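Local coordinates for protein design 2L4HC2_11 (Synthetic construct, PDB 5J2L) that assembles, as a computationally designed helical hairpin, into a homodimer whose pairing specificity was meant to come from modular buried hydrogen-bond networks, at residues 24-28 with 59-63; 17-21 with 66-70. All blocks are in the same frame, centred on the assembly; numbering follows the deposited sequence.

Contact 1 of 2, residues 24-28 with 59-63; sequences DTEEI and RLQEQ
With CG anti to the backbone N (chi1 180°) and the chain extended beyond it, Q63 carries its amide straight across the helix pair to T25, whose OG1 lies anti to the carbonyl carbon. The two side chains meet at about a right angle, and Q63 NE2 donates to T25 OG1 over 2.8 Å, the acceptor tilted slightly from the amide plane. Two further partners complete this buried polar cluster: T25 OG1 is also hydrogen-bonded to the backbone O of Q21, one turn earlier, and Q63 NE2 probably donates to OE1 of Q21 as well. With two acceptors for the one NH2 group, the rotation of the amide is probably restrained. One turn away, the contact changes character. R59 bends at chi3 (69°), which brings its guanidinium alongside the 24-28 helix, where NH2 forms a salt bridge with E27 OE1 at 2.7 Å. OE1 approaches by its anti lone pair at the edge of the guanidinium, near its plane, while the carboxylate itself is twisted well away from that plane. CG1 of I28 lies over one face of the guanidinium, offset toward its rim, while I28 CD1 touches L60 CD2 at 3.8 Å and lies 4.1 Å from R59 CB. I28 is buried, whereas E27 is exposed, so the salt bridge borders the apolar packing on its outer side. D24, nearby, is engaged by K20 rather than by R59. The segments run antiparallel at 161° with axes 11.0 Å apart, and the second subunit packs on T25, I28, L60 and Q63. A buried T25-Q63-Q21 cluster thus sits beside I28-L60 packing in an antiparallel helical hairpin that pairs with a second copy to give a four-helix bundle.

Contact 2 of 2, residues 17-21 with 66-70; sequences ELDKQ and KLREI
Q21 NE2 donates to E17 OE2 at 2.8 Å, a bond between side chains one turn apart on the same helix that nevertheless shapes the contact with the other. The oxygen is met nearly along its C-O axis, lies close to the amide plane, and the N-H points at it with an angle of 154°. K66 CB packs against the NE2 end of the amide, 3.7 Å from Q21 NE2, and the two side chains cross at about a right angle; the bond to E17 helps to set the turn of that amide. The amide oxygen of Q21 belongs to the polar cluster of contact 1. Beside this polar pair lies apolar packing. E17 bends at chi2 (65°), turning its carboxylate back toward Q21 while CG rests against I70 CD1 at 3.5 Å. The same methyl touches L18 CD2 at 3.7 Å, and L18 CD2 in turn meets L67 CD2 at 3.9 Å, so L18 CD2 bridges the methyl ends of I70 and L67. K66, by contrast, leads its ammonium away from the interface, and NZ forms a salt bridge of 2.9 Å with E69 OE1 within its own helix. The second subunit adds packing, its I78 on L18 and its I71 on Q21, while R68 makes a salt bridge with D19 of that subunit. Helices 7-41 and 46-80, antiparallel here at 156° with axes 11.1 Å apart, form the hairpin, on which the helices of the second subunit pack.

How the contacts relate
Both contacts join the same two helices, 7-41 and 46-80, and their centres are about 10 Å apart along the hairpin. Chain order follows from the antiparallel pairing: 17-21 comes first, then 24-28, the turn, 59-63 and finally 66-70, so contact 1 is the inner pairing and contact 2 the outer. T25 and Q63 of contact 1 are connected with Q21 and E17 of contact 2, the link from Q63 NE2 to Q21 OE1 (3.1 Å) being a probable hydrogen bond. Since the second subunit packs on both, the pair illustrates the design principle of combining apolar packing with buried polar networks, probably to specify the dimer.

Contact 1 of 2, residues 24-28 with 59-63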
loop_
_atom_site.group_PDB
_atom_site.type_symbol
_atom_site.label_atom_id
_atom_site.label_comp_id
_atom_site.label_asym_id
_atom_site.label_seq_id
_atom_site.Cartn_x
_atom_site.Cartn_y
_atom_site.Cartn_z
ATOM N N ASP A 24 -9.089 -4.504 -2.842
ATOM C CA ASP A 24 -8.505 -4.005 -1.606
ATOM C C ASP A 24 -7.875 -2.621 -1.835
ATOM O O ASP A 24 -8.016 -1.726 -0.993
ATOM C CB ASP A 24 -7.489 -5.014 -1.030
ATOM C CG ASP A 24 -8.160 -6.297 -0.462
ATOM O OD1 ASP A 24 -9.346 -6.266 -0.237
ATOM O OD2 ASP A 24 -7.487 -7.288 -0.265
ATOM N N THR A 25 -7.202 -2.446 -2.978
ATOM C CA THR A 25 -6.596 -1.152 -3.320
ATOM C C THR A 25 -7.654 -0.069 -3.390
ATOM O O THR A 25 -7.437 1.040 -2.902
ATOM C CB THR A 25 -5.820 -1.188 -4.649
ATOM O OG1 THR A 25 -4.718 -2.096 -4.556
ATOM C CG2 THR A 25 -5.294 0.201 -4.984
ATOM N N GLU A 26 -8.800 -0.389 -4.000
ATOM C CA GLU A 26 -9.866 0.598 -4.123
ATOM C C GLU A 26 -10.390 0.983 -2.738
ATOM O O GLU A 26 -10.730 2.141 -2.503
ATOM C CB GLU A 26 -11.006 0.095 -5.025
ATOM C CG GLU A 26 -12.121 1.117 -5.244
ATOM C CD GLU A 26 -11.667 2.364 -5.967
ATOM O OE1 GLU A 26 -10.723 2.296 -6.725
ATOM O OE2 GLU A 26 -12.268 3.392 -5.747
ATOM N N GLU A 27 -10.457 0.017 -1.832
ATOM C CA GLU A 27 -10.914 0.305 -0.486
ATOM C C GLU A 27 -9.928 1.224 0.228
ATOM O O GLU A 27 -10.338 2.174 0.884
ATOM C CB GLU A 27 -11.109 -0.975 0.314
ATOM C CG GLU A 27 -12.253 -1.845 -0.166
ATOM C CD GLU A 27 -12.458 -3.058 0.694
ATOM O OE1 GLU A 27 -11.730 -3.223 1.649
ATOM O OE2 GLU A 27 -13.357 -3.811 0.408
ATOM N N ILE A 28 -8.633 0.954 0.085
ATOM C CA ILE A 28 -7.601 1.787 0.696
ATOM C C ILE A 28 -7.683 3.214 0.183
ATOM O O ILE A 28 -7.567 4.162 0.960
ATOM C CB ILE A 28 -6.202 1.186 0.490
ATOM C CG1 ILE A 28 -6.098 -0.101 1.332
ATOM C CG2 ILE A 28 -5.100 2.192 0.822
ATOM C CD1 ILE A 28 -4.897 -0.955 1.016
ATOM N N ARG A 59 -2.819 -2.315 6.426
ATOM C CA ARG A 59 -3.454 -2.849 5.241
ATOM C C ARG A 59 -2.506 -2.833 4.034
ATOM O O ARG A 59 -2.443 -3.800 3.277
ATOM C CB ARG A 59 -4.743 -2.073 4.950
ATOM C CG ARG A 59 -5.829 -2.306 5.993
ATOM C CD ARG A 59 -7.127 -1.666 5.650
ATOM N NE ARG A 59 -7.755 -2.309 4.510
ATOM C CZ ARG A 59 -8.930 -1.939 3.966
ATOM N NH1 ARG A 59 -9.595 -0.924 4.476
ATOM N NH2 ARG A 59 -9.407 -2.612 2.930
ATOM N N LEU A 60 -1.757 -1.753 3.858
ATOM C CA LEU A 60 -0.810 -1.701 2.754
ATOM C C LEU A 60 0.261 -2.761 2.920
ATOM O O LEU A 60 0.653 -3.401 1.951
ATOM C CB LEU A 60 -0.158 -0.304 2.629
ATOM C CG LEU A 60 -1.053 0.817 2.099
ATOM C CD1 LEU A 60 -0.320 2.152 2.232
ATOM C CD2 LEU A 60 -1.377 0.542 0.644
ATOM N N GLN A 61 0.724 -2.945 4.150
ATOM C CA GLN A 61 1.754 -3.925 4.434
ATOM C C GLN A 61 1.245 -5.325 4.110
ATOM O O GLN A 61 1.970 -6.141 3.540
ATOM C CB GLN A 61 2.190 -3.814 5.883
ATOM C CG GLN A 61 2.943 -2.538 6.200
ATOM C CD GLN A 61 3.278 -2.430 7.677
ATOM O OE1 GLN A 61 2.606 -3.013 8.534
ATOM N NE2 GLN A 61 4.325 -1.684 7.990
ATOM N N GLU A 62 -0.005 -5.592 4.455
ATOM C CA GLU A 62 -0.597 -6.882 4.142
ATOM C C GLU A 62 -0.697 -7.090 2.637
ATOM O O GLU A 62 -0.401 -8.174 2.131
ATOM C CB GLU A 62 -1.970 -7.036 4.795
ATOM C CG GLU A 62 -1.931 -7.184 6.309
ATOM C CD GLU A 62 -3.292 -7.366 6.933
ATOM O OE1 GLU A 62 -4.279 -7.041 6.312
ATOM O OE2 GLU A 62 -3.344 -7.851 8.041
ATOM N N GLN A 63 -1.100 -6.049 1.919
ATOM C CA GLN A 63 -1.211 -6.138 0.473
ATOM C C GLN A 63 0.132 -6.454 -0.151
ATOM O O GLN A 63 0.237 -7.326 -1.014
ATOM C CB GLN A 63 -1.817 -4.858 -0.121
ATOM C CG GLN A 63 -1.944 -4.918 -1.626
ATOM C CD GLN A 63 -2.761 -3.789 -2.205
ATOM O OE1 GLN A 63 -2.431 -2.601 -2.088
ATOM N NE2 GLN A 63 -3.860 -4.182 -2.843
#

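Contact 2 of 2, residues 17-21 with 66-70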
loop_
_atom_site.group_PDB
_atom_site.type_symbol
_atom_site.label_atom_id
_atom_site.label_comp_id
_atom_site.label_asym_id
_atom_site.label_seq_id
_atom_site.Cartn_x
_atom_site.Cartn_y
_atom_site.Cartn_z
ATOM N N GLU A 17 -6.390 -14.026 -6.879
ATOM C CA GLU A 17 -5.835 -13.224 -5.797
ATOM C C GLU A 17 -5.605 -11.764 -6.219
ATOM O O GLU A 17 -5.787 -10.855 -5.404
ATOM C CB GLU A 17 -4.555 -13.824 -5.257
ATOM C CG GLU A 17 -3.990 -13.017 -4.096
ATOM C CD GLU A 17 -4.885 -13.019 -2.885
ATOM O OE1 GLU A 17 -5.487 -14.034 -2.621
ATOM O OE2 GLU A 17 -4.983 -12.004 -2.228
ATOM N N LEU A 18 -5.188 -11.550 -7.469
ATOM C CA LEU A 18 -4.968 -10.200 -7.982
ATOM C C LEU A 18 -6.289 -9.432 -8.093
ATOM O O LEU A 18 -6.324 -8.232 -7.822
ATOM C CB LEU A 18 -4.224 -10.247 -9.314
ATOM C CG LEU A 18 -2.765 -10.681 -9.210
ATOM C CD1 LEU A 18 -2.184 -10.864 -10.597
ATOM C CD2 LEU A 18 -1.972 -9.627 -8.440
ATOM N N ASP A 19 -7.370 -10.130 -8.442
ATOM C CA ASP A 19 -8.696 -9.515 -8.497
ATOM C C ASP A 19 -9.042 -8.971 -7.117
ATOM O O ASP A 19 -9.486 -7.828 -6.975
ATOM C CB ASP A 19 -9.761 -10.518 -8.951
ATOM C CG ASP A 19 -9.673 -10.906 -10.422
ATOM O OD1 ASP A 19 -9.027 -10.214 -11.176
ATOM O OD2 ASP A 19 -10.261 -11.900 -10.780
ATOM N N LYS A 20 -8.823 -9.802 -6.102
ATOM C CA LYS A 20 -9.063 -9.391 -4.729
ATOM C C LYS A 20 -8.231 -8.177 -4.371
ATOM O O LYS A 20 -8.735 -7.234 -3.756
ATOM C CB LYS A 20 -8.779 -10.522 -3.737
ATOM C CG LYS A 20 -9.038 -10.107 -2.291
ATOM C CD LYS A 20 -8.885 -11.263 -1.317
ATOM C CE LYS A 20 -9.313 -10.845 0.092
ATOM N NZ LYS A 20 -8.333 -9.932 0.748
ATOM N N GLN A 21 -6.952 -8.212 -4.741
ATOM C CA GLN A 21 -6.054 -7.123 -4.410
ATOM C C GLN A 21 -6.511 -5.836 -5.053
ATOM O O GLN A 21 -6.420 -4.785 -4.424
ATOM C CB GLN A 21 -4.613 -7.437 -4.807
ATOM C CG GLN A 21 -3.994 -8.557 -3.996
ATOM C CD GLN A 21 -4.098 -8.281 -2.505
ATOM O OE1 GLN A 21 -4.022 -7.128 -2.061
ATOM N NE2 GLN A 21 -4.288 -9.335 -1.718
ATOM N N LYS A 66 1.196 -10.023 0.283
ATOM C CA LYS A 66 0.499 -10.917 -0.626
ATOM C C LYS A 66 1.037 -10.808 -2.032
ATOM O O LYS A 66 1.164 -11.820 -2.723
ATOM C CB LYS A 66 -1.013 -10.694 -0.595
ATOM C CG LYS A 66 -1.661 -11.298 0.637
ATOM C CD LYS A 66 -1.543 -12.819 0.554
ATOM C CE LYS A 66 -2.012 -13.524 1.820
ATOM N NZ LYS A 66 -1.789 -15.003 1.726
ATOM N N LEU A 67 1.396 -9.601 -2.453
ATOM C CA LEU A 67 1.936 -9.462 -3.791
ATOM C C LEU A 67 3.288 -10.152 -3.876
ATOM O O LEU A 67 3.622 -10.729 -4.909
ATOM C CB LEU A 67 2.051 -7.986 -4.196
ATOM C CG LEU A 67 0.719 -7.268 -4.361
ATOM C CD1 LEU A 67 0.968 -5.812 -4.742
ATOM C CD2 LEU A 67 -0.119 -8.015 -5.383
ATOM N N ARG A 68 4.052 -10.100 -2.779
ATOM C CA ARG A 68 5.352 -10.746 -2.723
ATOM C C ARG A 68 5.186 -12.245 -2.958
ATOM O O ARG A 68 5.950 -12.849 -3.713
ATOM C CB ARG A 68 6.041 -10.438 -1.400
ATOM C CG ARG A 68 7.458 -10.962 -1.229
ATOM C CD ARG A 68 8.064 -10.471 0.049
ATOM N NE ARG A 68 8.156 -9.006 0.048
ATOM C CZ ARG A 68 9.128 -8.281 -0.565
ATOM N NH1 ARG A 68 10.124 -8.871 -1.182
ATOM N NH2 ARG A 68 9.103 -6.957 -0.573
ATOM N N GLU A 69 4.154 -12.819 -2.328
ATOM C CA GLU A 69 3.827 -14.238 -2.465
ATOM C C GLU A 69 3.478 -14.607 -3.907
ATOM O O GLU A 69 3.968 -15.611 -4.431
ATOM C CB GLU A 69 2.670 -14.617 -1.523
ATOM C CG GLU A 69 3.050 -14.618 -0.046
ATOM C CD GLU A 69 1.899 -14.893 0.910
ATOM O OE1 GLU A 69 0.802 -15.161 0.470
ATOM O OE2 GLU A 69 2.129 -14.824 2.096
ATOM N N ILE A 70 2.652 -13.771 -4.542
ATOM C CA ILE A 70 2.252 -13.981 -5.918
ATOM C C ILE A 70 3.469 -13.962 -6.800
ATOM O O ILE A 70 3.635 -14.838 -7.644
ATOM C CB ILE A 70 1.221 -12.919 -6.375
ATOM C CG1 ILE A 70 -0.101 -13.130 -5.636
ATOM C CG2 ILE A 70 1.030 -12.974 -7.889
ATOM C CD1 ILE A 70 -1.073 -11.985 -5.790
#